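Glucose-inhibited division protein A-related protein, probable oxidoreductase (Thermus thermophilus, PDB 2CUL) binds flavin-adenine dinucleotide through a Rossmann-type domain and is probably an oxidoreductase related to the glucose-inhibited division protein A family. Local coordinates at residues Q5-G10 and V102-W107; E17-L22 and V27-L32; G114-L119 and E225-E230. All coordinates share one frame; numbering follows the deposited sequence.

Interaction 1 (Q5-G10 and V102-W107); sequences QVLIVG and VGVRTW. With FAD (flavin-adenine dinucleotide), chain B.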
loop_
_atom_site.group_PDB
_atom_site.type_symbol
_atom_site.label_atom_id
_atom_site.label_comp_id
_atom_site.label_asym_id
_atom_site.label_seq_id
_atom_site.Cartn_x
_atom_site.Cartn_y
_atom_site.Cartn_z
ATOM N N GLN A 5 -2.921 8.886 13.876
ATOM C CA GLN A 5 -2.187 10.052 13.405
ATOM C C GLN A 5 -1.936 9.863 11.916
ATOM O O GLN A 5 -1.888 10.827 11.151
ATOM C CB GLN A 5 -0.866 10.175 14.154
ATOM C CG GLN A 5 -1.047 10.606 15.595
ATOM C CD GLN A 5 0.251 10.610 16.362
ATOM O OE1 GLN A 5 0.793 9.556 16.691
ATOM N NE2 GLN A 5 0.766 11.800 16.646
ATOM N N VAL A 6 -1.777 8.606 11.513
ATOM C CA VAL A 6 -1.556 8.266 10.114
ATOM C C VAL A 6 -2.379 7.026 9.772
ATOM O O VAL A 6 -2.287 6.006 10.455
ATOM C CB VAL A 6 -0.061 7.956 9.820
ATOM C CG1 VAL A 6 0.126 7.666 8.336
ATOM C CG2 VAL A 6 0.817 9.134 10.235
ATOM N N LEU A 7 -3.198 7.132 8.728
ATOM C CA LEU A 7 -4.018 6.020 8.261
ATOM C C LEU A 7 -3.418 5.593 6.929
ATOM O O LEU A 7 -3.321 6.396 6.001
ATOM C CB LEU A 7 -5.471 6.456 8.045
ATOM C CG LEU A 7 -6.377 5.430 7.351
ATOM C CD1 LEU A 7 -6.587 4.219 8.255
ATOM C CD2 LEU A 7 -7.720 6.081 7.027
ATOM N N ILE A 8 -3.015 4.330 6.844
ATOM C CA ILE A 8 -2.407 3.799 5.631
ATOM C C ILE A 8 -3.329 2.777 4.980
ATOM O O ILE A 8 -3.782 1.839 5.636
ATOM C CB ILE A 8 -1.071 3.101 5.956
ATOM C CG1 ILE A 8 -0.129 4.085 6.660
ATOM C CG2 ILE A 8 -0.425 2.575 4.672
ATOM C CD1 ILE A 8 1.100 3.418 7.266
ATOM N N VAL A 9 -3.603 2.970 3.692
ATOM C CA VAL A 9 -4.451 2.058 2.934
ATOM C C VAL A 9 -3.562 1.130 2.107
ATOM O O VAL A 9 -2.960 1.548 1.113
ATOM C CB VAL A 9 -5.404 2.835 1.991
ATOM C CG1 VAL A 9 -6.273 1.861 1.198
ATOM C CG2 VAL A 9 -6.284 3.772 2.810
ATOM N N GLY A 10 -3.477 -0.131 2.532
ATOM C CA GLY A 10 -2.657 -1.104 1.830
ATOM C C GLY A 10 -1.519 -1.617 2.693
ATOM O O GLY A 10 -0.584 -0.879 2.996
ATOM N N VAL A 102 -9.652 13.347 5.062
ATOM C CA VAL A 102 -9.636 13.036 6.487
ATOM C C VAL A 102 -9.762 11.541 6.762
ATOM O O VAL A 102 -9.755 11.112 7.917
ATOM C CB VAL A 102 -10.779 13.763 7.220
ATOM C CG1 VAL A 102 -10.574 15.267 7.137
ATOM C CG2 VAL A 102 -12.113 13.373 6.606
ATOM N N GLY A 103 -9.880 10.749 5.704
ATOM C CA GLY A 103 -10.001 9.312 5.877
ATOM C C GLY A 103 -10.516 8.670 4.607
ATOM O O GLY A 103 -10.424 9.259 3.530
ATOM N N VAL A 104 -11.049 7.460 4.717
ATOM C CA VAL A 104 -11.593 6.786 3.546
ATOM C C VAL A 104 -12.911 6.113 3.869
ATOM O O VAL A 104 -13.173 5.749 5.016
ATOM C CB VAL A 104 -10.649 5.686 2.983
ATOM C CG1 VAL A 104 -9.352 6.301 2.479
ATOM C CG2 VAL A 104 -10.382 4.625 4.050
ATOM N N ARG A 105 -13.749 5.976 2.849
ATOM C CA ARG A 105 -15.013 5.284 3.002
ATOM C C ARG A 105 -14.642 3.828 2.755
ATOM O O ARG A 105 -13.646 3.550 2.082
ATOM C CB ARG A 105 -16.019 5.730 1.939
ATOM C CG ARG A 105 -16.495 7.160 2.082
ATOM C CD ARG A 105 -17.755 7.402 1.259
ATOM N NE ARG A 105 -17.544 7.218 -0.176
ATOM C CZ ARG A 105 -16.719 7.957 -0.912
ATOM N NH1 ARG A 105 -16.016 8.932 -0.351
ATOM N NH2 ARG A 105 -16.610 7.732 -2.216
ATOM N N THR A 106 -15.409 2.898 3.311
ATOM C CA THR A 106 -15.129 1.484 3.088
ATOM C C THR A 106 -16.382 0.796 2.573
ATOM O O THR A 106 -17.506 1.219 2.855
ATOM C CB THR A 106 -14.644 0.761 4.369
ATOM O OG1 THR A 106 -15.722 0.645 5.304
ATOM C CG2 THR A 106 -13.494 1.531 5.006
ATOM N N TRP A 107 -16.180 -0.267 1.807
ATOM C CA TRP A 107 -17.286 -1.006 1.222
ATOM C C TRP A 107 -18.204 -1.581 2.290
ATOM O O TRP A 107 -19.429 -1.574 2.147
ATOM C CB TRP A 107 -16.758 -2.150 0.359
ATOM C CG TRP A 107 -17.786 -2.677 -0.587
ATOM C CD1 TRP A 107 -18.084 -2.189 -1.829
ATOM C CD2 TRP A 107 -18.698 -3.755 -0.350
ATOM N NE1 TRP A 107 -19.125 -2.899 -2.378
ATOM C CE2 TRP A 107 -19.521 -3.866 -1.491
ATOM C CE3 TRP A 107 -18.900 -4.639 0.719
ATOM C CZ2 TRP A 107 -20.533 -4.825 -1.595
ATOM C CZ3 TRP A 107 -19.907 -5.593 0.616
ATOM C CH2 TRP A 107 -20.709 -5.677 -0.534
HETATM P PA FAD B . 1.411 -4.329 -2.696
HETATM O O1A FAD B . 0.731 -4.977 -3.829
HETATM O O2A FAD B . 2.525 -5.032 -2.009
HETATM O O5B FAD B . 0.336 -3.955 -1.579
HETATM C C5B FAD B . -0.863 -3.265 -1.938
HETATM C C4B FAD B . -1.866 -3.570 -0.833
HETATM O O4B FAD B . -2.940 -2.639 -0.975
HETATM C C3B FAD B . -2.495 -4.976 -0.911
HETATM O O3B FAD B . -2.441 -5.650 0.328
HETATM C C2B FAD B . -3.891 -4.697 -1.383
HETATM O O2B FAD B . -4.852 -5.683 -1.086
HETATM C C1B FAD B . -4.156 -3.335 -0.747
HETATM N N9A FAD B . -5.232 -2.562 -1.362
HETATM C C8A FAD B . -5.312 -2.144 -2.670
HETATM N N7A FAD B . -6.420 -1.455 -2.912
HETATM C C5A FAD B . -7.082 -1.427 -1.700
HETATM C C6A FAD B . -8.313 -0.850 -1.307
HETATM N N6A FAD B . -9.101 -0.173 -2.124
HETATM N N1A FAD B . -8.699 -1.009 0.014
HETATM C C2A FAD B . -7.897 -1.709 0.887
HETATM N N3A FAD B . -6.708 -2.285 0.568
HETATM C C4A FAD B . -6.349 -2.117 -0.733
HETATM N N1 FAD B . 8.959 -6.850 -7.378
HETATM C C2 FAD B . 9.933 -7.734 -6.973
HETATM O O2 FAD B . 10.859 -7.372 -6.288
HETATM N N3 FAD B . 9.828 -9.075 -7.372
HETATM C C4 FAD B . 8.810 -9.576 -8.154
HETATM O O4 FAD B . 8.779 -10.784 -8.472
HETATM C C4X FAD B . 7.814 -8.669 -8.573
HETATM N N5 FAD B . 6.762 -9.098 -9.369
HETATM C C5X FAD B . 5.783 -8.214 -9.783
HETATM C C6 FAD B . 4.736 -8.670 -10.583
HETATM C C7 FAD B . 3.707 -7.819 -11.030
HETATM C C7M FAD B . 2.602 -8.381 -11.889
HETATM C C8 FAD B . 3.753 -6.433 -10.638
HETATM C C8M FAD B . 2.689 -5.457 -11.064
HETATM C C9 FAD B . 4.813 -5.952 -9.831
HETATM C C9A FAD B . 5.845 -6.820 -9.386
HETATM N N10 FAD B . 6.940 -6.376 -8.563
HETATM C C10 FAD B . 7.923 -7.298 -8.160
HETATM C "C1'" FAD B . 7.080 -4.929 -8.124
HETATM C "C2'" FAD B . 6.769 -4.556 -6.657
HETATM O "O2'" FAD B . 7.832 -4.963 -5.838
HETATM C "C3'" FAD B . 5.461 -5.193 -6.143
HETATM O "O3'" FAD B . 4.347 -4.800 -6.941
HETATM C "C4'" FAD B . 5.124 -4.787 -4.693
HETATM O "O4'" FAD B . 4.093 -5.616 -4.160
HETATM C "C5'" FAD B . 4.698 -3.306 -4.676
HETATM O "O5'" FAD B . 4.428 -2.900 -3.324
HETATM P P FAD B . 3.171 -2.017 -2.931
HETATM O O1P FAD B . 3.314 -1.801 -1.482
HETATM O O2P FAD B . 3.092 -0.785 -3.787
HETATM O O3P FAD B . 1.911 -2.903 -3.259
#
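Leu-7 and Val-9 of strand 6-9 point toward Gly-103 and Val-104 of strand 102-106. No hydrogen bond joins the two segments. Their axes stand 8.5 Å apart and cross at 37°, so the contact is made by side chains between two strands that are not paired. Leu-7 reaches across with CG anti to its backbone N (chi1 171°). This sets Leu-7 CD2 4.1 Å from Gly-103 CA and 4.3 Å from Val-104 CG2. Val-9 faces two partners, one with each methyl. Val-9 CG2 meets Val-104 CG1 at 4.0 Å, while Val-9 CG1 lies 3.9 Å from C2A of the FAD adenine. The touching residues are all buried. The contact gives way beyond Val-104. Arg-105 is partly exposed and forms a salt bridge with Asp-152. Trp-107 is exposed and sets its ring edge-to-face with Tyr-146. Past Val-9 the strand runs into Gly-10, whose CA comes to 3.2 Å from FAD O4B. Strand 6-9 running into this glycine, the first of a GxGxxG pattern, fits the dinucleotide-binding beta-alpha-beta start of a Rossmann fold, seen here with FAD bound.

Interaction 2 (E17-L22 and V27-L32); sequences ETAFWL and VRVGLL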
loop_
_atom_site.group_PDB
_atom_site.type_symbol
_atom_site.label_atom_id
_atom_site.label_comp_id
_atom_site.label_asym_id
_atom_site.label_seq_id
_atom_site.Cartn_x
_atom_site.Cartn_y
_atom_site.Cartn_z
ATOM N N GLU A 17 5.769 -1.237 5.418
ATOM C CA GLU A 17 7.069 -0.726 5.840
ATOM C C GLU A 17 6.866 0.650 6.472
ATOM O O GLU A 17 7.481 0.971 7.488
ATOM C CB GLU A 17 8.032 -0.616 4.655
ATOM C CG GLU A 17 9.480 -0.425 5.078
ATOM C CD GLU A 17 10.066 -1.677 5.711
ATOM O OE1 GLU A 17 10.171 -2.705 5.008
ATOM O OE2 GLU A 17 10.423 -1.632 6.908
ATOM N N THR A 18 6.001 1.465 5.870
ATOM C CA THR A 18 5.724 2.792 6.415
ATOM C C THR A 18 5.173 2.634 7.835
ATOM O O THR A 18 5.617 3.309 8.770
ATOM C CB THR A 18 4.674 3.555 5.567
ATOM O OG1 THR A 18 5.127 3.653 4.213
ATOM C CG2 THR A 18 4.456 4.956 6.119
ATOM N N ALA A 19 4.208 1.734 7.989
ATOM C CA ALA A 19 3.591 1.482 9.288
ATOM C C ALA A 19 4.626 1.017 10.301
ATOM O O ALA A 19 4.614 1.434 11.461
ATOM C CB ALA A 19 2.496 0.431 9.150
ATOM N N PHE A 20 5.525 0.149 9.851
ATOM C CA PHE A 20 6.564 -0.396 10.712
ATOM C C PHE A 20 7.435 0.670 11.368
ATOM O O PHE A 20 7.569 0.696 12.590
ATOM C CB PHE A 20 7.454 -1.356 9.920
ATOM C CG PHE A 20 8.587 -1.932 10.721
ATOM C CD1 PHE A 20 8.366 -2.973 11.614
ATOM C CD2 PHE A 20 9.873 -1.413 10.601
ATOM C CE1 PHE A 20 9.412 -3.494 12.378
ATOM C CE2 PHE A 20 10.925 -1.923 11.360
ATOM C CZ PHE A 20 10.692 -2.967 12.250
ATOM N N TRP A 21 8.028 1.548 10.564
ATOM C CA TRP A 21 8.893 2.585 11.109
ATOM C C TRP A 21 8.154 3.642 11.914
ATOM O O TRP A 21 8.695 4.175 12.882
ATOM C CB TRP A 21 9.708 3.242 9.992
ATOM C CG TRP A 21 10.695 2.297 9.391
ATOM C CD1 TRP A 21 10.529 1.547 8.261
ATOM C CD2 TRP A 21 11.971 1.935 9.931
ATOM N NE1 TRP A 21 11.622 0.738 8.066
ATOM C CE2 TRP A 21 12.523 0.955 9.076
ATOM C CE3 TRP A 21 12.703 2.341 11.055
ATOM C CZ2 TRP A 21 13.774 0.373 9.311
ATOM C CZ3 TRP A 21 13.950 1.760 11.289
ATOM C CH2 TRP A 21 14.471 0.787 10.419
ATOM N N LEU A 22 6.921 3.948 11.527
ATOM C CA LEU A 22 6.149 4.933 12.269
ATOM C C LEU A 22 5.851 4.370 13.650
ATOM O O LEU A 22 6.001 5.059 14.660
ATOM C CB LEU A 22 4.833 5.252 11.552
ATOM C CG LEU A 22 4.936 6.113 10.289
ATOM C CD1 LEU A 22 3.567 6.230 9.639
ATOM C CD2 LEU A 22 5.479 7.495 10.651
ATOM N N VAL A 27 4.206 6.415 16.820
ATOM C CA VAL A 27 3.120 7.064 16.102
ATOM C C VAL A 27 1.909 6.141 16.079
ATOM O O VAL A 27 2.046 4.936 15.859
ATOM C CB VAL A 27 3.536 7.397 14.652
ATOM C CG1 VAL A 27 2.374 8.048 13.903
ATOM C CG2 VAL A 27 4.737 8.326 14.665
ATOM N N ARG A 28 0.731 6.703 16.332
ATOM C CA ARG A 28 -0.503 5.926 16.322
ATOM C C ARG A 28 -0.876 5.687 14.868
ATOM O O ARG A 28 -1.353 6.590 14.178
ATOM C CB ARG A 28 -1.620 6.687 17.033
ATOM C CG ARG A 28 -1.354 6.933 18.511
ATOM C CD ARG A 28 -2.460 7.770 19.121
ATOM N NE ARG A 28 -2.609 9.037 18.411
ATOM C CZ ARG A 28 -3.592 9.904 18.620
ATOM N NH1 ARG A 28 -4.527 9.645 19.523
ATOM N NH2 ARG A 28 -3.640 11.032 17.925
ATOM N N VAL A 29 -0.657 4.463 14.407
ATOM C CA VAL A 29 -0.938 4.109 13.024
ATOM C C VAL A 29 -2.091 3.140 12.819
ATOM O O VAL A 29 -2.240 2.156 13.541
ATOM C CB VAL A 29 0.301 3.478 12.358
ATOM C CG1 VAL A 29 -0.005 3.127 10.905
ATOM C CG2 VAL A 29 1.475 4.427 12.443
ATOM N N GLY A 30 -2.903 3.442 11.814
ATOM C CA GLY A 30 -4.001 2.572 11.453
ATOM C C GLY A 30 -3.632 2.039 10.084
ATOM O O GLY A 30 -3.449 2.817 9.147
ATOM N N LEU A 31 -3.485 0.721 9.970
ATOM C CA LEU A 31 -3.134 0.096 8.701
ATOM C C LEU A 31 -4.345 -0.678 8.199
ATOM O O LEU A 31 -4.656 -1.767 8.688
ATOM C CB LEU A 31 -1.936 -0.841 8.886
ATOM C CG LEU A 31 -1.396 -1.556 7.644
ATOM C CD1 LEU A 31 -1.080 -0.543 6.540
ATOM C CD2 LEU A 31 -0.139 -2.331 8.030
ATOM N N LEU A 32 -5.026 -0.088 7.223
ATOM C CA LEU A 32 -6.232 -0.658 6.631
ATOM C C LEU A 32 -5.890 -1.428 5.362
ATOM O O LEU A 32 -5.158 -0.925 4.511
ATOM C CB LEU A 32 -7.203 0.486 6.320
ATOM C CG LEU A 32 -8.572 0.243 5.685
ATOM C CD1 LEU A 32 -9.440 1.477 5.920
ATOM C CD2 LEU A 32 -8.430 -0.043 4.196
#
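The first beta-alpha-beta unit of the Rossmann fold packs Ala-19 and Leu-22 of its helix on Val-27, Val-29 and Leu-31 of the chain that returns. Helix 17-22 and strand 29-32 run nearly antiparallel, at 162°, with axes 9.1 Å apart. Ala-19 presents one methyl to two residues. Ala-19 CB lies 4.1 Å from Val-29 CG1 and 4.0 Å from Leu-31 CD2. Leu-22 sits one turn further on and crosses Val-29 at about a right angle, with Leu-22 CB 3.6 Å from Val-29 CG2. Leu-22 CD1 also touches that methyl. The two methyls of Val-29 thus divide the helix face. CG1 is anti to the backbone N and goes to Ala-19, and CG2 goes to Leu-22. The turn between the segments is closed by a hydrogen bond from Val-27 N to Leu-22 O, 3.1 Å long with an N-H...O angle of 152°. Away from the strand, the buried carboxylate of Glu-17 takes hydrogen bonds at OE1 from Leu-56 N and at OE2 from Leu-55 N, and OE1 also pairs with Ser-217 OG. Trp-21 NE1 adds a weak bond to OE2. Val-29 and Leu-31 also touch Leu-84 of strand 84-97, and Ile-8 of strand 6-9 packs against Ala-19. Helix 213-230 lies alongside, where its Leu-228 covers Leu-22 and Val-27.

Interaction 3 (G114-L119 and E225-E230); sequences GEKVVL and EHLLHE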
loop_
_atom_site.group_PDB
_atom_site.type_symbol
_atom_site.label_atom_id
_atom_site.label_comp_id
_atom_site.label_asym_id
_atom_site.label_seq_id
_atom_site.Cartn_x
_atom_site.Cartn_y
_atom_site.Cartn_z
ATOM N N GLY A 114 -7.963 9.402 9.621
ATOM C CA GLY A 114 -6.583 9.624 10.001
ATOM C C GLY A 114 -6.201 11.077 9.782
ATOM O O GLY A 114 -6.738 11.728 8.888
ATOM N N GLU A 115 -5.283 11.591 10.597
ATOM C CA GLU A 115 -4.843 12.978 10.462
ATOM C C GLU A 115 -4.171 13.139 9.103
ATOM O O GLU A 115 -4.286 14.177 8.442
ATOM C CB GLU A 115 -3.881 13.328 11.597
ATOM C CG GLU A 115 -4.581 13.473 12.939
ATOM C CD GLU A 115 -3.619 13.658 14.095
ATOM O OE1 GLU A 115 -2.480 14.111 13.859
ATOM O OE2 GLU A 115 -4.013 13.362 15.241
ATOM N N LYS A 116 -3.465 12.092 8.696
ATOM C CA LYS A 116 -2.806 12.054 7.399
ATOM C C LYS A 116 -3.212 10.721 6.796
ATOM O O LYS A 116 -3.233 9.706 7.494
ATOM C CB LYS A 116 -1.288 12.145 7.557
ATOM C CG LYS A 116 -0.834 13.509 8.057
ATOM C CD LYS A 116 0.669 13.600 8.181
ATOM C CE LYS A 116 1.079 14.997 8.608
ATOM N NZ LYS A 116 0.358 15.417 9.841
ATOM N N VAL A 117 -3.557 10.728 5.513
ATOM C CA VAL A 117 -3.991 9.513 4.834
ATOM C C VAL A 117 -3.003 9.142 3.737
ATOM O O VAL A 117 -2.679 9.958 2.876
ATOM C CB VAL A 117 -5.402 9.697 4.231
ATOM C CG1 VAL A 117 -5.830 8.436 3.497
ATOM C CG2 VAL A 117 -6.399 10.025 5.342
ATOM N N VAL A 118 -2.530 7.903 3.788
ATOM C CA VAL A 118 -1.553 7.395 2.833
ATOM C C VAL A 118 -2.131 6.294 1.958
ATOM O O VAL A 118 -2.690 5.320 2.465
ATOM C CB VAL A 118 -0.323 6.800 3.566
ATOM C CG1 VAL A 118 0.683 6.251 2.554
ATOM C CG2 VAL A 118 0.328 7.855 4.452
ATOM N N LEU A 119 -1.995 6.449 0.645
ATOM C CA LEU A 119 -2.461 5.436 -0.290
ATOM C C LEU A 119 -1.240 4.621 -0.711
ATOM O O LEU A 119 -0.283 5.163 -1.264
ATOM C CB LEU A 119 -3.111 6.082 -1.521
ATOM C CG LEU A 119 -4.354 6.932 -1.259
ATOM C CD1 LEU A 119 -4.925 7.440 -2.577
ATOM C CD2 LEU A 119 -5.398 6.096 -0.524
ATOM N N GLU A 225 9.948 8.518 7.643
ATOM C CA GLU A 225 10.876 9.524 8.144
ATOM C C GLU A 225 10.358 10.932 7.879
ATOM O O GLU A 225 10.526 11.824 8.707
ATOM C CB GLU A 225 12.252 9.337 7.511
ATOM C CG GLU A 225 12.873 7.979 7.818
ATOM C CD GLU A 225 14.222 7.782 7.154
ATOM O OE1 GLU A 225 14.340 8.077 5.946
ATOM O OE2 GLU A 225 15.161 7.321 7.835
ATOM N N HIS A 226 9.728 11.136 6.725
ATOM C CA HIS A 226 9.186 12.449 6.402
ATOM C C HIS A 226 8.033 12.805 7.338
ATOM O O HIS A 226 7.978 13.911 7.881
ATOM C CB HIS A 226 8.688 12.495 4.955
ATOM C CG HIS A 226 7.904 13.731 4.636
ATOM N ND1 HIS A 226 8.474 14.985 4.604
ATOM C CD2 HIS A 226 6.585 13.911 4.389
ATOM C CE1 HIS A 226 7.541 15.885 4.354
ATOM N NE2 HIS A 226 6.385 15.261 4.220
ATOM N N LEU A 227 7.111 11.866 7.525
ATOM C CA LEU A 227 5.958 12.092 8.388
ATOM C C LEU A 227 6.368 12.333 9.836
ATOM O O LEU A 227 5.737 13.123 10.542
ATOM C CB LEU A 227 4.996 10.904 8.309
ATOM C CG LEU A 227 4.312 10.705 6.952
ATOM C CD1 LEU A 227 3.479 9.433 6.962
ATOM C CD2 LEU A 227 3.439 11.917 6.648
ATOM N N LEU A 228 7.414 11.646 10.280
ATOM C CA LEU A 228 7.892 11.813 11.648
ATOM C C LEU A 228 8.391 13.239 11.834
ATOM O O LEU A 228 8.262 13.822 12.913
ATOM C CB LEU A 228 9.016 10.821 11.944
ATOM C CG LEU A 228 8.542 9.381 12.145
ATOM C CD1 LEU A 228 9.733 8.433 12.215
ATOM C CD2 LEU A 228 7.718 9.305 13.424
ATOM N N HIS A 229 8.960 13.796 10.772
ATOM C CA HIS A 229 9.469 15.157 10.797
ATOM C C HIS A 229 8.297 16.135 10.821
ATOM O O HIS A 229 8.315 17.123 11.552
ATOM C CB HIS A 229 10.342 15.406 9.564
ATOM C CG HIS A 229 10.886 16.797 9.475
ATOM N ND1 HIS A 229 10.078 17.904 9.325
ATOM C CD2 HIS A 229 12.157 17.262 9.512
ATOM C CE1 HIS A 229 10.828 18.991 9.272
ATOM N NE2 HIS A 229 12.094 18.628 9.383
ATOM N N GLU A 230 7.273 15.844 10.023
ATOM C CA GLU A 230 6.090 16.695 9.937
ATOM C C GLU A 230 5.300 16.747 11.239
ATOM O O GLU A 230 4.722 17.777 11.583
ATOM C CB GLU A 230 5.176 16.213 8.810
ATOM C CG GLU A 230 5.761 16.404 7.423
ATOM C CD GLU A 230 5.984 17.866 7.089
ATOM O OE1 GLU A 230 4.991 18.623 7.051
ATOM O OE2 GLU A 230 7.150 18.258 6.868
#
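Lys-116 lays its aliphatic chain against Leu-227, and the two run alongside each other, pointing opposite ways. Lys-116 CG lies anti to the carbonyl carbon, and chi2 and chi3 are both extended. The chain therefore runs straight out from strand 116-119 toward the helix as far as CE. Lys-116 CD comes to 3.6 Å from Leu-227 CD2. The last torsion then bends the chain (chi4 53°) and turns the amine aside. Lys-116 CE passes 4.3 Å from Glu-230 CB, but Lys-116 NZ stays 6.3 Å from Glu-230 OE1. The opposite charges may attract at that range, yet their charged atoms make no contact. Leu-227 divides its work between its two methyls. CD2 takes the lysine, while CD1 reaches the buried Val-118, with Leu-227 CD1 and Val-118 CG2 4.3 Å apart. Helix 213-230 here covers one face of the mixed sheet of the Rossmann fold, and its 225-230 part runs almost antiparallel to strand 116-119, at 171°. Leu-227 also packs on Val-6 of strand 6-9 and on Tyr-202 of strand 201-203, so one leucine spans three strands. Glu-230 folds back through all three of its torsions. Glu-230 CG sits over one face of the His-226 ring, 3.4 Å above the plane and displaced from the ring centre. Backbone bonding places the two residues one turn apart, with Glu-230 N bonded to His-226 O at 3.0 Å. Val-118 leans on Ile-8 as well, and Tyr-202 touches both Lys-116 and Val-118.

In the fold
Interactions 1 and 2 are buried, with apolar side chains, while interaction 3 goes from the core at Val-118 to the surface at Glu-230. All three reach the same mixed sheet. Strand 6-9 lies between strands 29-33 and 116-119, so it is the neighbour of a strand from each of the other contacts. Ile-8 O faces Leu-32 N at 2.8 Å, and Leu-7 O faces Val-118 N at 2.8 Å, both probable hydrogen bonds. Interactions 2 and 3 also meet through their helices, where Leu-22 CD2 lies near Leu-227 CB. Interactions 1 and 2 both border FAD, the first at Val-9 and Gly-10, the second at Leu-32. Interaction 2 adds a backbone hydrogen bond, and interaction 3 brings in charged residues.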